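Local coordinates for protein putative protease (Parabacteroides distasonis ATCC 8503, PDB 3KD4) that is of unproven function but is probably an exported protease, and carries DUF3857 and DUF3858 family regions, at residues Gly158-Pro163 with His202-Thr207; Ala127-Glu132 with Gly321-Gln326; Ser4-Gly9 with Met29-Phe34. All blocks are in the same frame, centred on the assembly; numbering follows the deposited sequence.

Interaction 1. Residues Gly158-Pro163 with His202-Thr207; sequences GLYGSP and HLVAST
Tyr160 and His202 pair as antiparallel hydrogen-bonded neighbours where strand 156-160 runs along strand 202-206, and the tyrosine ring packs on Val204 beyond the backbone. At its root, Tyr160 CB lies 3.8 Å from His202 O. With CG anti to the carbonyl carbon (chi1 -71°), the ring is carried back over the same face as Val204: CD1 comes 4.0 Å from Val204 CG2, CE1 reaches Val204 CB and CG2 at a similar range, and His202 O sits at the ring edge, near its plane. Val204 CG2 meets this ring obliquely. At the tip, OH leaves the pair and bonds to the backbone N of Asp316, in the loop that also supplies Leu315 to the ring.

Four backbone bonds fix the register. Gly158 N donates to Val204 O (2.8 Å) and Val204 N to Gly158 O, the latter practically straight at 179°; Tyr160 N to His202 O and the reverse bond from His202 N to Tyr160 O, both more bent, close the second pair. Between them lies the non-hydrogen-bonded pair Leu159 and Leu203, on the other face of the sheet, whose CA atoms are 4.5 Å apart. Leu159 CD1 reaches His202 O at 3.6 Å, and both leucines pack on Trp179 of strand 174-184. The two faces thus divide the chemistry: leucines tie this three-stranded sheet to the large mixed sheet, while Tyr160 and Val204 meet the 315-320 loop, with the phenol hydroxyl satisfied by a backbone amide.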
loop_
_atom_site.group_PDB
_atom_site.type_symbol
_atom_site.label_atom_id
_atom_site.label_comp_id
_atom_site.label_asym_id
_atom_site.label_seq_id
_atom_site.Cartn_x
_atom_site.Cartn_y
_atom_site.Cartn_z
ATOM N N GLY A 158 -13.934 6.446 -15.420
ATOM C CA GLY A 158 -14.925 5.912 -14.533
ATOM C C GLY A 158 -14.766 6.492 -13.147
ATOM O O GLY A 158 -13.653 6.699 -12.673
ATOM N N LEU A 159 -15.905 6.707 -12.511
ATOM C CA LEU A 159 -15.943 7.091 -11.125
ATOM C C LEU A 159 -16.312 5.830 -10.347
ATOM O O LEU A 159 -17.410 5.328 -10.468
ATOM C CB LEU A 159 -16.991 8.200 -10.971
ATOM C CG LEU A 159 -17.179 8.784 -9.585
ATOM C CD1 LEU A 159 -15.846 9.348 -9.104
ATOM C CD2 LEU A 159 -18.283 9.848 -9.541
ATOM N N TYR A 160 -15.378 5.289 -9.592
ATOM C CA TYR A 160 -15.605 4.115 -8.757
ATOM C C TYR A 160 -16.003 4.534 -7.365
ATOM O O TYR A 160 -15.479 5.521 -6.830
ATOM C CB TYR A 160 -14.325 3.296 -8.630
ATOM C CG TYR A 160 -13.955 2.598 -9.896
ATOM C CD1 TYR A 160 -13.324 3.290 -10.931
ATOM C CD2 TYR A 160 -14.302 1.246 -10.089
ATOM C CE1 TYR A 160 -12.994 2.648 -12.142
ATOM C CE2 TYR A 160 -13.999 0.586 -11.284
ATOM C CZ TYR A 160 -13.328 1.285 -12.296
ATOM O OH TYR A 160 -13.043 0.631 -13.459
ATOM N N GLY A 161 -16.886 3.738 -6.760
ATOM C CA GLY A 161 -17.371 3.994 -5.416
ATOM C C GLY A 161 -18.383 5.110 -5.297
ATOM O O GLY A 161 -18.586 5.650 -4.228
ATOM N N SER A 162 -19.070 5.422 -6.378
ATOM C CA SER A 162 -20.087 6.463 -6.355
ATOM C C SER A 162 -20.994 6.212 -7.536
ATOM O O SER A 162 -20.513 5.861 -8.579
ATOM C CB SER A 162 -19.453 7.844 -6.551
ATOM O OG SER A 162 -20.478 8.793 -6.771
ATOM N N PRO A 163 -22.297 6.415 -7.383
ATOM C CA PRO A 163 -23.200 6.250 -8.524
ATOM C C PRO A 163 -23.349 7.485 -9.410
ATOM O O PRO A 163 -24.094 7.447 -10.375
ATOM C CB PRO A 163 -24.533 5.912 -7.843
ATOM C CG PRO A 163 -24.505 6.675 -6.557
ATOM C CD PRO A 163 -23.020 6.747 -6.140
ATOM N N HIS A 202 -13.284 7.152 -6.244
ATOM C CA HIS A 202 -12.047 7.354 -6.945
ATOM C C HIS A 202 -12.375 7.602 -8.411
ATOM O O HIS A 202 -13.185 6.864 -9.004
ATOM C CB HIS A 202 -11.178 6.093 -6.947
ATOM C CG HIS A 202 -10.295 5.943 -5.768
ATOM N ND1 HIS A 202 -10.773 5.556 -4.531
ATOM C CD2 HIS A 202 -8.944 6.021 -5.648
ATOM C CE1 HIS A 202 -9.757 5.451 -3.686
ATOM N NE2 HIS A 202 -8.639 5.734 -4.337
ATOM N N LEU A 203 -11.689 8.572 -9.011
ATOM C CA LEU A 203 -11.791 8.813 -10.452
ATOM C C LEU A 203 -10.589 8.129 -11.100
ATOM O O LEU A 203 -9.432 8.395 -10.723
ATOM C CB LEU A 203 -11.786 10.312 -10.736
ATOM C CG LEU A 203 -11.793 10.735 -12.210
ATOM C CD1 LEU A 203 -13.143 10.295 -12.848
ATOM C CD2 LEU A 203 -11.535 12.231 -12.347
ATOM N N VAL A 204 -10.857 7.256 -12.069
ATOM C CA VAL A 204 -9.816 6.563 -12.831
ATOM C C VAL A 204 -10.076 6.824 -14.301
ATOM O O VAL A 204 -11.205 6.690 -14.778
ATOM C CB VAL A 204 -9.801 5.049 -12.530
ATOM C CG1 VAL A 204 -8.682 4.299 -13.336
ATOM C CG2 VAL A 204 -9.689 4.839 -11.012
ATOM N N ALA A 205 -9.025 7.225 -15.008
ATOM C CA ALA A 205 -9.162 7.632 -16.399
ATOM C C ALA A 205 -7.834 7.545 -17.107
ATOM O O ALA A 205 -6.742 7.686 -16.494
ATOM C CB ALA A 205 -9.757 9.089 -16.523
ATOM N N SER A 206 -7.926 7.362 -18.422
ATOM C CA SER A 206 -6.759 7.162 -19.261
ATOM C C SER A 206 -7.021 7.571 -20.691
ATOM O O SER A 206 -8.103 7.309 -21.219
ATOM C CB SER A 206 -6.379 5.672 -19.238
ATOM O OG SER A 206 -5.356 5.356 -20.147
ATOM N N THR A 207 -6.008 8.163 -21.328
ATOM C CA THR A 207 -6.028 8.408 -22.755
ATOM C C THR A 207 -5.135 7.456 -23.532
ATOM O O THR A 207 -4.962 7.635 -24.736
ATOM C CB THR A 207 -5.696 9.884 -23.115
ATOM O OG1 THR A 207 -4.363 10.193 -22.754
ATOM C CG2 THR A 207 -6.711 10.892 -22.454
#

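Interaction 2. Residues Ala127-Glu132 with Gly321-Gln326; sequences ALDINE and GLAAIQ
Asp129 OD1 is gripped by the backbone N of Ala323 at 3.0 Å and by a water at 2.7 Å. The amide is nearly straight toward the oxygen but meets it from above, 44° out of the carboxylate plane. The other oxygen, Asp129 OD2, takes the backbone N of Leu322 at 2.6 Å through its syn lone pair, a short bond though bent to 143°. Consecutive amides therefore clasp one carboxylate. Asp129 CG stands anti to its own nitrogen (chi1 -167°), which extends the group from the edge strand 129-133 into the loop between strands 305-312 and 327-334.

The water joins three groups: besides OD1 it lies 2.9 Å from Ile130 O and accepts from Gly321 N at 3.0 Å, so the backbone just before the two clasping amides is tethered as well. Farther along the strand, Asn131 ND2 makes a weak bond to Ala323 O (3.3 Å), and Ala323 CB packs between the two polar residues, 3.8 Å from Asn131 CB. Within the loop, Leu322 to Ile325 form a type I turn, closed by Ile325 N to Leu322 O. Leu322 turns its side chain to helix 211-222, burying it against Ala214, Leu215 and Leu218.

Because residues 322-324 have helical backbone angles, the amides of Leu322 and Ala323 point the same general way, toward Asp129. Two N-H groups and a water around one carboxylate would probably stabilise its negative charge and lower its pKa, pinning the loop to the strand through that charge.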
loop_
_atom_site.group_PDB
_atom_site.type_symbol
_atom_site.label_atom_id
_atom_site.label_comp_id
_atom_site.label_asym_id
_atom_site.label_seq_id
_atom_site.Cartn_x
_atom_site.Cartn_y
_atom_site.Cartn_z
ATOM N N ALA A 127 0.609 9.914 -21.664
ATOM C CA ALA A 127 -0.846 9.988 -21.779
ATOM C C ALA A 127 -1.418 10.704 -20.560
ATOM O O ALA A 127 -0.713 10.919 -19.595
ATOM C CB ALA A 127 -1.432 8.534 -21.895
ATOM N N LEU A 128 -2.692 11.095 -20.612
ATOM C CA LEU A 128 -3.401 11.517 -19.415
ATOM C C LEU A 128 -3.771 10.231 -18.664
ATOM O O LEU A 128 -4.387 9.329 -19.224
ATOM C CB LEU A 128 -4.643 12.358 -19.769
ATOM C CG LEU A 128 -5.451 12.884 -18.591
ATOM C CD1 LEU A 128 -4.556 13.729 -17.636
ATOM C CD2 LEU A 128 -6.660 13.760 -18.988
ATOM N N ASP A 129 -3.401 10.146 -17.387
ATOM C CA ASP A 129 -3.436 8.905 -16.642
ATOM C C ASP A 129 -3.764 9.248 -15.157
ATOM O O ASP A 129 -2.904 9.734 -14.448
ATOM C CB ASP A 129 -2.066 8.218 -16.773
ATOM C CG ASP A 129 -2.057 6.753 -16.302
ATOM O OD1 ASP A 129 -2.987 6.285 -15.590
ATOM O OD2 ASP A 129 -1.070 6.058 -16.680
ATOM N N ILE A 130 -5.007 9.026 -14.764
ATOM C CA ILE A 130 -5.564 9.541 -13.510
ATOM C C ILE A 130 -6.036 8.369 -12.658
ATOM O O ILE A 130 -6.621 7.425 -13.177
ATOM C CB ILE A 130 -6.760 10.468 -13.800
ATOM C CG1 ILE A 130 -6.310 11.708 -14.608
ATOM C CG2 ILE A 130 -7.416 10.982 -12.537
ATOM C CD1 ILE A 130 -7.478 12.409 -15.297
ATOM N N ASN A 131 -5.733 8.440 -11.361
ATOM C CA ASN A 131 -6.282 7.576 -10.348
ATOM C C ASN A 131 -6.412 8.400 -9.067
ATOM O O ASN A 131 -5.516 8.389 -8.218
ATOM C CB ASN A 131 -5.358 6.375 -10.096
ATOM C CG ASN A 131 -5.865 5.477 -8.981
ATOM O OD1 ASN A 131 -7.074 5.269 -8.829
ATOM N ND2 ASN A 131 -4.943 4.923 -8.212
ATOM N N GLU A 132 -7.505 9.128 -8.920
ATOM C CA GLU A 132 -7.574 10.127 -7.876
ATOM C C GLU A 132 -8.567 9.738 -6.803
ATOM O O GLU A 132 -9.734 9.513 -7.077
ATOM C CB GLU A 132 -7.953 11.487 -8.464
ATOM C CG GLU A 132 -7.818 12.636 -7.486
ATOM C CD GLU A 132 -6.376 13.072 -7.288
ATOM O OE1 GLU A 132 -5.489 12.552 -7.996
ATOM O OE2 GLU A 132 -6.142 13.939 -6.421
ATOM N N GLY A 321 -4.971 3.293 -16.789
ATOM C CA GLY A 321 -3.569 3.465 -17.179
ATOM C C GLY A 321 -2.653 2.944 -16.079
ATOM O O GLY A 321 -2.988 2.021 -15.309
ATOM N N LEU A 322 -1.487 3.534 -16.008
ATOM C CA LEU A 322 -0.459 3.115 -15.062
ATOM C C LEU A 322 -0.676 3.689 -13.656
ATOM O O LEU A 322 -0.174 3.133 -12.677
ATOM C CB LEU A 322 0.907 3.512 -15.629
ATOM C CG LEU A 322 1.275 2.965 -17.031
ATOM C CD1 LEU A 322 2.715 3.415 -17.417
ATOM C CD2 LEU A 322 1.125 1.428 -17.182
ATOM N N ALA A 323 -1.439 4.769 -13.547
ATOM C CA ALA A 323 -1.668 5.443 -12.264
ATOM C C ALA A 323 -2.426 4.562 -11.288
ATOM O O ALA A 323 -2.229 4.681 -10.103
ATOM C CB ALA A 323 -2.385 6.853 -12.446
ATOM N N ALA A 324 -3.237 3.639 -11.788
ATOM C CA ALA A 324 -3.960 2.704 -10.949
ATOM C C ALA A 324 -3.072 1.514 -10.446
ATOM O O ALA A 324 -3.539 0.734 -9.627
ATOM C CB ALA A 324 -5.174 2.165 -11.716
ATOM N N ILE A 325 -1.823 1.377 -10.918
ATOM C CA ILE A 325 -0.955 0.277 -10.472
ATOM C C ILE A 325 -0.547 0.536 -9.009
ATOM O O ILE A 325 -0.098 1.633 -8.691
ATOM C CB ILE A 325 0.269 0.119 -11.354
ATOM C CG1 ILE A 325 -0.154 -0.263 -12.786
ATOM C CG2 ILE A 325 1.282 -0.931 -10.773
ATOM C CD1 ILE A 325 1.004 -0.253 -13.818
ATOM N N GLN A 326 -0.715 -0.465 -8.138
ATOM C CA GLN A 326 -0.356 -0.356 -6.726
ATOM C C GLN A 326 0.943 -1.000 -6.377
ATOM O O GLN A 326 1.597 -0.533 -5.469
ATOM C CB GLN A 326 -1.500 -0.857 -5.786
ATOM C CG GLN A 326 -1.943 -2.291 -5.949
ATOM C CD GLN A 326 -3.025 -2.738 -4.909
ATOM O OE1 GLN A 326 -4.013 -2.019 -4.682
ATOM N NE2 GLN A 326 -2.827 -3.950 -4.289
HETATM O O HOH W 1 -5.253 5.274 -14.577
#

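Interaction 3. Residues Ser4-Gly9 with Met29-Phe34; sequences SEAEYG and MELTLF
Ser4 O approaches CD2 of the Phe34 ring obliquely at 3.7 Å, at the open end of a beta hairpin formed by strands 6-17 and 23-33, central neighbours in the large mixed sheet. Glu5 O then accepts the first backbone bond, from Phe34 N at 2.8 Å; the Phe34 ring, with CG anti to the carbonyl carbon (chi1 -62°), lies alongside the backbone of residues 4-7 and turns an edge to Ala6 N.

Ala6 pairs with Leu33 without hydrogen bonds. Its CB touches Leu33 CD2 at 3.6 Å and also meets Leu31 CD1, while its CA-H points to Thr32 O. Glu7 then forms the hydrogen-bonded pair with Thr32, Glu7 N to Thr32 O (3.0 Å) and Thr32 N to Glu7 O (2.8 Å), and its CB borders Phe34 CE2 on the opposite face from Ala6.

Tyr8 returns to the Ala6 side, where Tyr43 and Val140 also touch its ring. Over that ring, Leu31 CD1 sits 3.8 Å from the centroid and just 4° off the normal, a CH-pi contact centred on the face. Strand 140-150 binds the Tyr8 backbone through Lys141. At Gly9 the chain turns a corner; Gly9 N makes a weak, bent bond to Glu30 O and a sounder one to a water at 3.0 Å, which bridges to Thr32 OG1, itself bonded to Thr111.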
loop_
_atom_site.group_PDB
_atom_site.type_symbol
_atom_site.label_atom_id
_atom_site.label_comp_id
_atom_site.label_asym_id
_atom_site.label_seq_id
_atom_site.Cartn_x
_atom_site.Cartn_y
_atom_site.Cartn_z
ATOM N N SER A 4 -15.838 15.783 12.561
ATOM C CA SER A 4 -16.463 17.099 12.853
ATOM C C SER A 4 -15.386 18.084 13.332
ATOM O O SER A 4 -15.695 19.128 13.888
ATOM C CB SER A 4 -17.631 16.956 13.856
ATOM O OG SER A 4 -17.292 17.343 15.190
ATOM N N GLU A 5 -14.122 17.743 13.116
ATOM C CA GLU A 5 -13.015 18.645 13.393
ATOM C C GLU A 5 -12.743 19.624 12.223
ATOM O O GLU A 5 -12.191 20.709 12.422
ATOM C CB GLU A 5 -11.761 17.825 13.584
ATOM C CG GLU A 5 -11.806 16.884 14.786
ATOM C CD GLU A 5 -11.395 17.544 16.075
ATOM O OE1 GLU A 5 -10.350 18.207 16.105
ATOM O OE2 GLU A 5 -12.104 17.379 17.069
ATOM N N ALA A 6 -13.078 19.169 11.014
ATOM C CA ALA A 6 -12.833 19.922 9.783
ATOM C C ALA A 6 -13.776 19.430 8.731
ATOM O O ALA A 6 -14.260 18.294 8.829
ATOM C CB ALA A 6 -11.368 19.756 9.320
ATOM N N GLU A 7 -14.025 20.275 7.725
ATOM C CA GLU A 7 -14.833 19.919 6.584
ATOM C C GLU A 7 -14.324 20.632 5.344
ATOM O O GLU A 7 -14.038 21.841 5.390
ATOM C CB GLU A 7 -16.267 20.360 6.836
ATOM C CG GLU A 7 -17.253 20.050 5.727
ATOM C CD GLU A 7 -18.561 20.776 5.951
ATOM O OE1 GLU A 7 -19.209 21.216 4.954
ATOM O OE2 GLU A 7 -18.907 20.961 7.143
ATOM N N TYR A 8 -14.229 19.911 4.242
ATOM C CA TYR A 8 -13.963 20.540 2.948
ATOM C C TYR A 8 -15.290 20.986 2.379
ATOM O O TYR A 8 -16.093 20.161 1.933
ATOM C CB TYR A 8 -13.331 19.572 1.961
ATOM C CG TYR A 8 -11.899 19.193 2.276
ATOM C CD1 TYR A 8 -10.849 19.962 1.796
ATOM C CD2 TYR A 8 -11.606 18.058 3.006
ATOM C CE1 TYR A 8 -9.555 19.622 2.054
ATOM C CE2 TYR A 8 -10.295 17.691 3.262
ATOM C CZ TYR A 8 -9.281 18.490 2.778
ATOM O OH TYR A 8 -7.979 18.200 3.026
ATOM N N GLY A 9 -15.520 22.289 2.374
ATOM C CA GLY A 9 -16.734 22.847 1.792
ATOM C C GLY A 9 -16.745 22.597 0.292
ATOM O O GLY A 9 -17.761 22.198 -0.286
HETATM N N MSE A 29 -9.459 24.115 -3.337
HETATM C CA MSE A 29 -10.125 23.618 -2.159
HETATM C C MSE A 29 -10.499 24.742 -1.204
HETATM O O MSE A 29 -9.921 25.821 -1.245
HETATM C CB MSE A 29 -9.310 22.522 -1.457
HETATM C CG MSE A 29 -7.959 22.915 -0.901
HETATM SE SE MSE A 29 -8.131 23.907 0.769
HETATM C CE MSE A 29 -6.405 23.458 1.602
ATOM N N GLU A 30 -11.514 24.447 -0.409
ATOM C CA GLU A 30 -11.964 25.226 0.714
ATOM C C GLU A 30 -12.046 24.231 1.871
ATOM O O GLU A 30 -12.783 23.206 1.793
ATOM C CB GLU A 30 -13.314 25.839 0.423
ATOM C CG GLU A 30 -13.260 26.752 -0.755
ATOM C CD GLU A 30 -14.609 27.394 -1.083
ATOM O OE1 GLU A 30 -15.571 27.303 -0.276
ATOM O OE2 GLU A 30 -14.681 27.977 -2.170
ATOM N N LEU A 31 -11.326 24.540 2.943
ATOM C CA LEU A 31 -11.242 23.662 4.100
ATOM C C LEU A 31 -11.464 24.457 5.362
ATOM O O LEU A 31 -10.656 25.325 5.718
ATOM C CB LEU A 31 -9.868 22.971 4.130
ATOM C CG LEU A 31 -9.475 22.131 5.366
ATOM C CD1 LEU A 31 -10.435 20.976 5.606
ATOM C CD2 LEU A 31 -8.057 21.620 5.188
ATOM N N THR A 32 -12.550 24.159 6.061
ATOM C CA THR A 32 -12.824 24.795 7.333
ATOM C C THR A 32 -12.334 23.939 8.507
ATOM O O THR A 32 -12.590 22.743 8.541
ATOM C CB THR A 32 -14.333 25.062 7.478
ATOM O OG1 THR A 32 -14.793 25.804 6.336
ATOM C CG2 THR A 32 -14.614 25.833 8.766
ATOM N N LEU A 33 -11.610 24.571 9.430
ATOM C CA LEU A 33 -11.049 23.941 10.623
ATOM C C LEU A 33 -11.818 24.419 11.840
ATOM O O LEU A 33 -11.939 25.606 12.063
ATOM C CB LEU A 33 -9.580 24.292 10.735
ATOM C CG LEU A 33 -8.689 23.889 9.533
ATOM C CD1 LEU A 33 -7.212 24.029 9.900
ATOM C CD2 LEU A 33 -8.953 22.467 9.036
ATOM N N PHE A 34 -12.374 23.509 12.626
ATOM C CA PHE A 34 -13.251 23.915 13.719
ATOM C C PHE A 34 -12.604 23.847 15.092
ATOM O O PHE A 34 -13.163 24.376 16.023
ATOM C CB PHE A 34 -14.497 23.051 13.762
ATOM C CG PHE A 34 -15.337 23.147 12.544
ATOM C CD1 PHE A 34 -16.071 24.288 12.290
ATOM C CD2 PHE A 34 -15.414 22.086 11.659
ATOM C CE1 PHE A 34 -16.844 24.373 11.141
ATOM C CE2 PHE A 34 -16.211 22.161 10.526
ATOM C CZ PHE A 34 -16.906 23.303 10.268
HETATM O O HOH W 2 -14.980 24.817 3.827
#

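Interaction 1 and the 127-132 side of interaction 2 share one three-stranded sheet, in which strand 202-206 is the middle strand. The centres of the two contacts are 11 Å apart, and probable hydrogen bonds join them: Leu203 O to Glu132 N at 2.7 Å and Ala205 O to Ile130 N at 2.8 Å. Asn131 OD1 also packs on Val204 CG2, 3.4 Å away. The outer strands of that sheet each reach the loop following strand 305-312, through Tyr160 and through Asp129. Interaction 3 is set apart in the large mixed sheet, its centre about 24 Å from that of interaction 1 and 28 Å from that of interaction 2. Glycerol, probably from crystallisation, lies near all three; no active site is established here.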